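Local coordinates for protein endo-beta-mannanase (Rhizomucor miehei, PDB 4QP0) that probably hydrolyses internal beta-1,4-mannosidic linkages in mannans, galactomannans and glucomannans, as a secreted glycoside hydrolase of family 5, at residues I89-I92 and I93-A97; T196-I199 and K200-E204; Q310-V313 and E314-L318. All blocks are in the same frame, centred on the assembly; numbering follows the deposited sequence.

Contacts 1 and 2 each lie within one outer helix of the TIM barrel, whereas contact 3 runs out of one; all are 16 to 20 Å from the centre of the chain, none touches another, and their centres are 28 to 31 Å apart. Contact 1, on helix 87-98, is the most buried, with an isoleucine pair toward strand 102-106 and a tyrosine-glutamine cluster, part of which touches helix 34-47. In contact 2, on helix 192-209, a tryptophan and an isoleucine face helix 136-151, while a lysine-glutamate pair lies at the surface. Contact 3 differs in kind: in a Schellman motif, a backbone N-H and a water both donate to one carbonyl, just before strand 320-323.

Contact 1 of 3, residues I89-I92 and I93-A97; sequences IDYI and IQQAA
Tyr91 O is gripped by two backbone N-H groups of the next turn: Gln95 N donates a nearly straight bond of 3.1 Å to Tyr91 O, and Gln94 N adds a weak one while giving its better bond to Asp90 O. The phenol of the same tyrosine meets both glutamines. With CG anti to the backbone N (chi1 -177°), the ring leans outward and toward the C-terminal end of the helix, to meet Gln95. There CG of Gln95 lies over one ring face, displaced toward the rim, in a CH-pi contact 3.9 Å from Gln95 CG to the ring centroid of Tyr91. A bend at chi2 of Gln95 (-45°) brings the amide beside the rim of the phenol, with Gln95 OE1 3.6 Å from Tyr91 CE1. The amide of Gln94 reaches the ring obliquely, its plane 66° from that of the phenol, with Gln94 NE2 3.6 Å from Tyr91 CD1. On the barrel side, Ile89 CG2 meets Ile93 CD1 at 3.9 Å, and both isoleucines pack on Phe105 of strand 102-106. The backbones of the same two residues are joined by Ile93 N to Ile89 O at 2.9 Å. Asp90 turns away to Tyr161, Arg152 and Ser155, whereas Tyr91 and Gln95 touch helix 34-47. The i to i+4 pairing is that of any alpha helix; one flank on the barrel strands and another on a neighbouring helix mark this one as an outer helix of a TIM barrel.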
loop_
_atom_site.group_PDB
_atom_site.type_symbol
_atom_site.label_atom_id
_atom_site.label_comp_id
_atom_site.label_asym_id
_atom_site.label_seq_id
_atom_site.Cartn_x
_atom_site.Cartn_y
_atom_site.Cartn_z
ATOM N N ILE A 89 -13.436 9.943 -0.409
ATOM C CA ILE A 89 -13.078 8.683 0.241
ATOM C C ILE A 89 -14.345 8.008 0.772
ATOM O O ILE A 89 -14.533 6.804 0.565
ATOM C CB ILE A 89 -12.011 8.867 1.342
ATOM C CG1 ILE A 89 -10.729 9.470 0.761
ATOM C CG2 ILE A 89 -11.699 7.546 2.035
ATOM C CD1 ILE A 89 -10.091 8.678 -0.369
ATOM N N ASP A 90 -15.217 8.798 1.414
ATOM C CA ASP A 90 -16.506 8.319 1.916
ATOM C C ASP A 90 -17.248 7.551 0.821
ATOM O O ASP A 90 -17.796 6.482 1.062
ATOM C CB ASP A 90 -17.382 9.489 2.403
ATOM C CG ASP A 90 -16.870 10.152 3.702
ATOM O OD1 ASP A 90 -15.844 9.736 4.285
ATOM O OD2 ASP A 90 -17.522 11.113 4.150
ATOM N N TYR A 91 -17.257 8.105 -0.384
ATOM C CA TYR A 91 -17.949 7.483 -1.500
ATOM C C TYR A 91 -17.261 6.193 -1.932
ATOM O O TYR A 91 -17.927 5.216 -2.282
ATOM C CB TYR A 91 -18.097 8.459 -2.670
ATOM C CG TYR A 91 -18.878 7.877 -3.830
ATOM C CD1 TYR A 91 -20.274 7.802 -3.796
ATOM C CD2 TYR A 91 -18.220 7.385 -4.960
ATOM C CE1 TYR A 91 -20.989 7.259 -4.860
ATOM C CE2 TYR A 91 -18.927 6.840 -6.025
ATOM C CZ TYR A 91 -20.303 6.783 -5.972
ATOM O OH TYR A 91 -20.989 6.242 -7.033
ATOM N N ILE A 92 -15.930 6.187 -1.892
ATOM C CA ILE A 92 -15.161 4.992 -2.241
ATOM C C ILE A 92 -15.481 3.842 -1.284
ATOM O O ILE A 92 -15.799 2.731 -1.725
ATOM C CB ILE A 92 -13.645 5.275 -2.291
ATOM C CG1 ILE A 92 -13.317 6.125 -3.520
ATOM C CG2 ILE A 92 -12.851 3.975 -2.337
ATOM C CD1 ILE A 92 -11.968 6.814 -3.450
ATOM N N ILE A 93 -15.426 4.127 0.016
ATOM C CA ILE A 93 -15.738 3.138 1.052
ATOM C C ILE A 93 -17.147 2.579 0.885
ATOM O O ILE A 93 -17.388 1.410 1.181
ATOM C CB ILE A 93 -15.615 3.735 2.471
ATOM C CG1 ILE A 93 -14.234 4.367 2.689
ATOM C CG2 ILE A 93 -15.873 2.673 3.537
ATOM C CD1 ILE A 93 -14.132 5.158 3.981
ATOM N N GLN A 94 -18.065 3.429 0.430
ATOM C CA GLN A 94 -19.476 3.073 0.290
ATOM C C GLN A 94 -19.664 2.056 -0.836
ATOM O O GLN A 94 -20.291 1.019 -0.639
ATOM C CB GLN A 94 -20.314 4.324 0.019
ATOM C CG GLN A 94 -21.815 4.082 0.054
ATOM C CD GLN A 94 -22.605 5.196 -0.604
ATOM O OE1 GLN A 94 -23.538 5.739 -0.008
ATOM N NE2 GLN A 94 -22.240 5.543 -1.836
ATOM N N GLN A 95 -19.102 2.370 -2.000
ATOM C CA GLN A 95 -19.165 1.500 -3.166
ATOM C C GLN A 95 -18.367 0.222 -2.961
ATOM O O GLN A 95 -18.739 -0.836 -3.495
ATOM C CB GLN A 95 -18.682 2.233 -4.422
ATOM C CG GLN A 95 -19.563 3.395 -4.851
ATOM C CD GLN A 95 -21.037 3.062 -4.810
ATOM O OE1 GLN A 95 -21.841 3.834 -4.286
ATOM N NE2 GLN A 95 -21.401 1.902 -5.351
ATOM N N ALA A 96 -17.285 0.311 -2.185
ATOM C CA ALA A 96 -16.531 -0.888 -1.813
ATOM C C ALA A 96 -17.432 -1.842 -1.026
ATOM O O ALA A 96 -17.633 -2.994 -1.437
ATOM C CB ALA A 96 -15.284 -0.528 -1.022
ATOM N N ALA A 97 -17.996 -1.327 0.074
ATOM C CA ALA A 97 -18.915 -2.057 0.957
ATOM C C ALA A 97 -20.134 -2.605 0.225
ATOM O O ALA A 97 -20.620 -3.686 0.551
ATOM C CB ALA A 97 -19.362 -1.171 2.111
#

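Contact 2 of 3, residues T196-I199 and K200-E204; sequences TAWI and KEISE
One face of the Trp198 indole carries Ile202 CG1, which sits over the five-membered ring, offset toward its rim. The CH-pi contact measures 4.0 Å from Ile202 CG1 to the centroid of that ring of Trp198, and the nearest ring atom is Trp198 NE1, 3.7 Å from Ile202 CG1. A chi1 of 172° at Trp198 swings the indole over the next turn, while CG1 of Ile202 leans back beside its own N. Ile202 CG1 thus touches the ring and also lies 3.3 Å from Trp198 O. Tyr133 meets the indole with its ring plane at an intermediate tilt, and Phe142 of helix 136-151 touches both Trp198 and Ile202. The pair therefore belongs to the packing between neighbouring outer helices of the TIM barrel, 136-151 and 192-209. On another flank of helix 192-209, Ser203 OG folds back between its backbone N and carbonyl carbon (chi1 62°). Ser203 OG lies 2.8 Å from Ile199 O and 2.9 Å from Lys200 O, with a weak hydrogen bond to Ser249; Ile199 O also accepts the backbone N-H of Ser203. Toward solvent, Lys200 runs extended as far as a bend at chi4, and Lys200 NZ forms a salt bridge of 3.3 Å with Glu204 OE2, approaching on the syn side, 20° out of the carboxylate plane.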
loop_
_atom_site.group_PDB
_atom_site.type_symbol
_atom_site.label_atom_id
_atom_site.label_comp_id
_atom_site.label_asym_id
_atom_site.label_seq_id
_atom_site.Cartn_x
_atom_site.Cartn_y
_atom_site.Cartn_z
ATOM N N THR A 196 13.119 2.213 11.108
ATOM C CA THR A 196 12.350 1.262 11.907
ATOM C C THR A 196 11.689 1.913 13.126
ATOM O O THR A 196 10.533 1.607 13.440
ATOM C CB THR A 196 13.234 0.071 12.330
ATOM O OG1 THR A 196 13.633 -0.650 11.157
ATOM C CG2 THR A 196 12.498 -0.868 13.283
ATOM N N ALA A 197 12.411 2.806 13.801
ATOM C CA ALA A 197 11.864 3.508 14.966
ATOM C C ALA A 197 10.703 4.445 14.590
ATOM O O ALA A 197 9.710 4.536 15.308
ATOM C CB ALA A 197 12.963 4.260 15.706
ATOM N N TRP A 198 10.826 5.121 13.456
ATOM C CA TRP A 198 9.736 5.938 12.936
ATOM C C TRP A 198 8.541 5.091 12.609
ATOM O O TRP A 198 7.407 5.476 12.882
ATOM C CB TRP A 198 10.200 6.721 11.713
ATOM C CG TRP A 198 9.089 7.441 10.992
ATOM C CD1 TRP A 198 8.478 8.635 11.352
ATOM C CD2 TRP A 198 8.418 7.029 9.750
ATOM N NE1 TRP A 198 7.503 8.980 10.449
ATOM C CE2 TRP A 198 7.418 8.066 9.462
ATOM C CE3 TRP A 198 8.545 5.956 8.881
ATOM C CZ2 TRP A 198 6.585 7.998 8.354
ATOM C CZ3 TRP A 198 7.709 5.904 7.760
ATOM C CH2 TRP A 198 6.756 6.902 7.503
ATOM N N ILE A 199 8.784 3.913 12.042
ATOM C CA ILE A 199 7.708 2.959 11.730
ATOM C C ILE A 199 7.036 2.477 13.009
ATOM O O ILE A 199 5.824 2.268 13.037
ATOM C CB ILE A 199 8.245 1.732 10.961
ATOM C CG1 ILE A 199 8.790 2.141 9.582
ATOM C CG2 ILE A 199 7.187 0.633 10.864
ATOM C CD1 ILE A 199 7.733 2.527 8.564
ATOM N N LYS A 200 7.839 2.301 14.058
ATOM C CA LYS A 200 7.364 1.775 15.334
ATOM C C LYS A 200 6.311 2.693 15.951
ATOM O O LYS A 200 5.186 2.250 16.217
ATOM C CB LYS A 200 8.543 1.574 16.292
ATOM C CG LYS A 200 8.197 0.929 17.626
ATOM C CD LYS A 200 9.463 0.648 18.417
ATOM C CE LYS A 200 9.188 -0.210 19.641
ATOM N NZ LYS A 200 8.600 0.588 20.749
ATOM N N GLU A 201 6.666 3.966 16.151
ATOM C CA GLU A 201 5.793 4.905 16.858
ATOM C C GLU A 201 4.562 5.337 16.062
ATOM O O GLU A 201 3.503 5.570 16.643
ATOM C CB GLU A 201 6.580 6.124 17.363
ATOM C CG GLU A 201 6.760 7.243 16.350
ATOM C CD GLU A 201 7.235 8.530 16.993
ATOM O OE1 GLU A 201 8.165 9.159 16.436
ATOM O OE2 GLU A 201 6.686 8.912 18.054
ATOM N N ILE A 202 4.699 5.452 14.743
ATOM C CA ILE A 202 3.556 5.755 13.881
ATOM C C ILE A 202 2.549 4.606 13.902
ATOM O O ILE A 202 1.349 4.835 14.040
ATOM C CB ILE A 202 3.984 6.086 12.432
ATOM C CG1 ILE A 202 4.799 7.394 12.387
ATOM C CG2 ILE A 202 2.780 6.168 11.501
ATOM C CD1 ILE A 202 4.086 8.625 12.907
ATOM N N SER A 203 3.032 3.373 13.796
ATOM C CA SER A 203 2.125 2.218 13.849
ATOM C C SER A 203 1.511 2.071 15.240
ATOM O O SER A 203 0.344 1.710 15.366
ATOM C CB SER A 203 2.808 0.919 13.393
ATOM O OG SER A 203 3.902 0.569 14.227
ATOM N N GLU A 204 2.291 2.373 16.279
ATOM C CA GLU A 204 1.751 2.417 17.640
ATOM C C GLU A 204 0.718 3.530 17.789
ATOM O O GLU A 204 -0.323 3.322 18.404
ATOM C CB GLU A 204 2.855 2.524 18.697
ATOM C CG GLU A 204 3.490 1.180 19.040
ATOM C CD GLU A 204 4.787 1.293 19.838
ATOM O OE1 GLU A 204 5.193 2.426 20.204
ATOM O OE2 GLU A 204 5.410 0.234 20.095
#

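Contact 3 of 3, residues Q310-V313 and E314-L318; sequences QGTV and EDEDL
Val313 branches at CB into two methyls that both meet Leu318. Val313 CG1, placed opposite its own N by a chi1 of 161°, lies 3.9 Å from Leu318 CB, and the other methyl reaches the far end of the leucine, with Val313 CG2 3.7 Å from Leu318 CD2. The two side chains cross at a slant and rest together on Met291 of strand 289-294; His352 and Met356 of helix 345-358 also touch Val313. The leucine can return to the valine because the chain reverses at Asp317, whose positive phi (65°) takes the chain out of the helix in a Schellman motif. Leu318 N reaches back to Val313 O at 3.0 Å, and Asp317 N binds Glu314 O at 3.1 Å. Within the beta-alpha-beta unit of the TIM barrel, this is the turn between the helix and strand 320-323. A water donates to Val313 O at 2.8 Å and to Leu318 O at 2.7 Å, giving the valine carbonyl a second donor and bridging the reversal. Thr312 and Glu316 run alongside each other on the same flank, with Thr312 CG2 3.9 Å from Glu316 CG and helix 270-284 packed against them. Glu314 directs its carboxylate to His352, with its chain passing over Gln310 O, while the carboxylate of Asp317 is held by Lys359 and Tyr20.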
loop_
_atom_site.group_PDB
_atom_site.type_symbol
_atom_site.label_atom_id
_atom_site.label_comp_id
_atom_site.label_asym_id
_atom_site.label_seq_id
_atom_site.Cartn_x
_atom_site.Cartn_y
_atom_site.Cartn_z
ATOM N N GLN A 310 2.769 -16.173 -9.786
ATOM C CA GLN A 310 1.539 -16.500 -9.089
ATOM C C GLN A 310 1.563 -17.950 -8.582
ATOM O O GLN A 310 1.186 -18.217 -7.435
ATOM C CB GLN A 310 0.328 -16.188 -9.984
ATOM C CG GLN A 310 0.064 -14.683 -10.101
ATOM C CD GLN A 310 -0.945 -14.299 -11.177
ATOM O OE1 GLN A 310 -1.435 -15.143 -11.933
ATOM N NE2 GLN A 310 -1.251 -13.007 -11.256
ATOM N N GLY A 311 2.037 -18.868 -9.430
ATOM C CA GLY A 311 2.309 -20.250 -9.038
ATOM C C GLY A 311 3.280 -20.387 -7.878
ATOM O O GLY A 311 3.142 -21.288 -7.055
ATOM N N THR A 312 4.263 -19.491 -7.807
ATOM C CA THR A 312 5.166 -19.409 -6.649
ATOM C C THR A 312 4.409 -19.018 -5.381
ATOM O O THR A 312 4.586 -19.646 -4.339
ATOM C CB THR A 312 6.328 -18.420 -6.889
ATOM O OG1 THR A 312 7.016 -18.790 -8.089
ATOM C CG2 THR A 312 7.314 -18.424 -5.720
ATOM N N VAL A 313 3.561 -17.993 -5.487
ATOM C CA VAL A 313 2.750 -17.497 -4.361
ATOM C C VAL A 313 1.826 -18.589 -3.811
ATOM O O VAL A 313 1.653 -18.713 -2.584
ATOM C CB VAL A 313 1.951 -16.236 -4.754
ATOM C CG1 VAL A 313 0.792 -15.998 -3.804
ATOM C CG2 VAL A 313 2.859 -15.017 -4.782
ATOM N N GLU A 314 1.243 -19.370 -4.724
ATOM C CA GLU A 314 0.433 -20.539 -4.378
ATOM C C GLU A 314 1.235 -21.573 -3.583
ATOM O O GLU A 314 0.896 -21.874 -2.443
ATOM C CB GLU A 314 -0.169 -21.173 -5.647
ATOM C CG GLU A 314 -1.479 -20.527 -6.078
ATOM C CD GLU A 314 -1.696 -20.512 -7.582
ATOM O OE1 GLU A 314 -1.324 -21.488 -8.275
ATOM O OE2 GLU A 314 -2.260 -19.513 -8.075
ATOM N N ASP A 315 2.309 -22.088 -4.182
ATOM C CA ASP A 315 3.129 -23.146 -3.581
ATOM C C ASP A 315 3.833 -22.737 -2.284
ATOM O O ASP A 315 3.992 -23.557 -1.377
ATOM C CB ASP A 315 4.170 -23.642 -4.588
ATOM C CG ASP A 315 3.543 -24.237 -5.835
ATOM O OD1 ASP A 315 2.342 -24.576 -5.807
ATOM O OD2 ASP A 315 4.260 -24.375 -6.850
ATOM N N GLU A 316 4.271 -21.484 -2.209
ATOM C CA GLU A 316 4.961 -20.987 -1.027
ATOM C C GLU A 316 3.972 -20.655 0.086
ATOM O O GLU A 316 4.380 -20.376 1.217
ATOM C CB GLU A 316 5.826 -19.765 -1.365
ATOM C CG GLU A 316 7.094 -20.046 -2.175
ATOM C CD GLU A 316 8.060 -21.031 -1.514
ATOM O OE1 GLU A 316 8.196 -21.028 -0.269
ATOM O OE2 GLU A 316 8.704 -21.816 -2.246
ATOM N N ASP A 317 2.677 -20.685 -0.246
ATOM C CA ASP A 317 1.586 -20.428 0.701
ATOM C C ASP A 317 1.611 -18.980 1.231
ATOM O O ASP A 317 1.298 -18.709 2.404
ATOM C CB ASP A 317 1.624 -21.447 1.851
ATOM C CG ASP A 317 0.244 -21.925 2.259
ATOM O OD1 ASP A 317 -0.412 -22.614 1.445
ATOM O OD2 ASP A 317 -0.175 -21.632 3.401
ATOM N N LEU A 318 1.994 -18.056 0.350
ATOM C CA LEU A 318 2.007 -16.645 0.676
ATOM C C LEU A 318 0.566 -16.213 0.890
ATOM O O LEU A 318 -0.324 -16.642 0.140
ATOM C CB LEU A 318 2.672 -15.825 -0.440
ATOM C CG LEU A 318 3.026 -14.367 -0.105
ATOM C CD1 LEU A 318 4.234 -14.267 0.809
ATOM C CD2 LEU A 318 3.260 -13.560 -1.372
HETATM O O HOH W 1 -0.910 -18.800 -1.375
#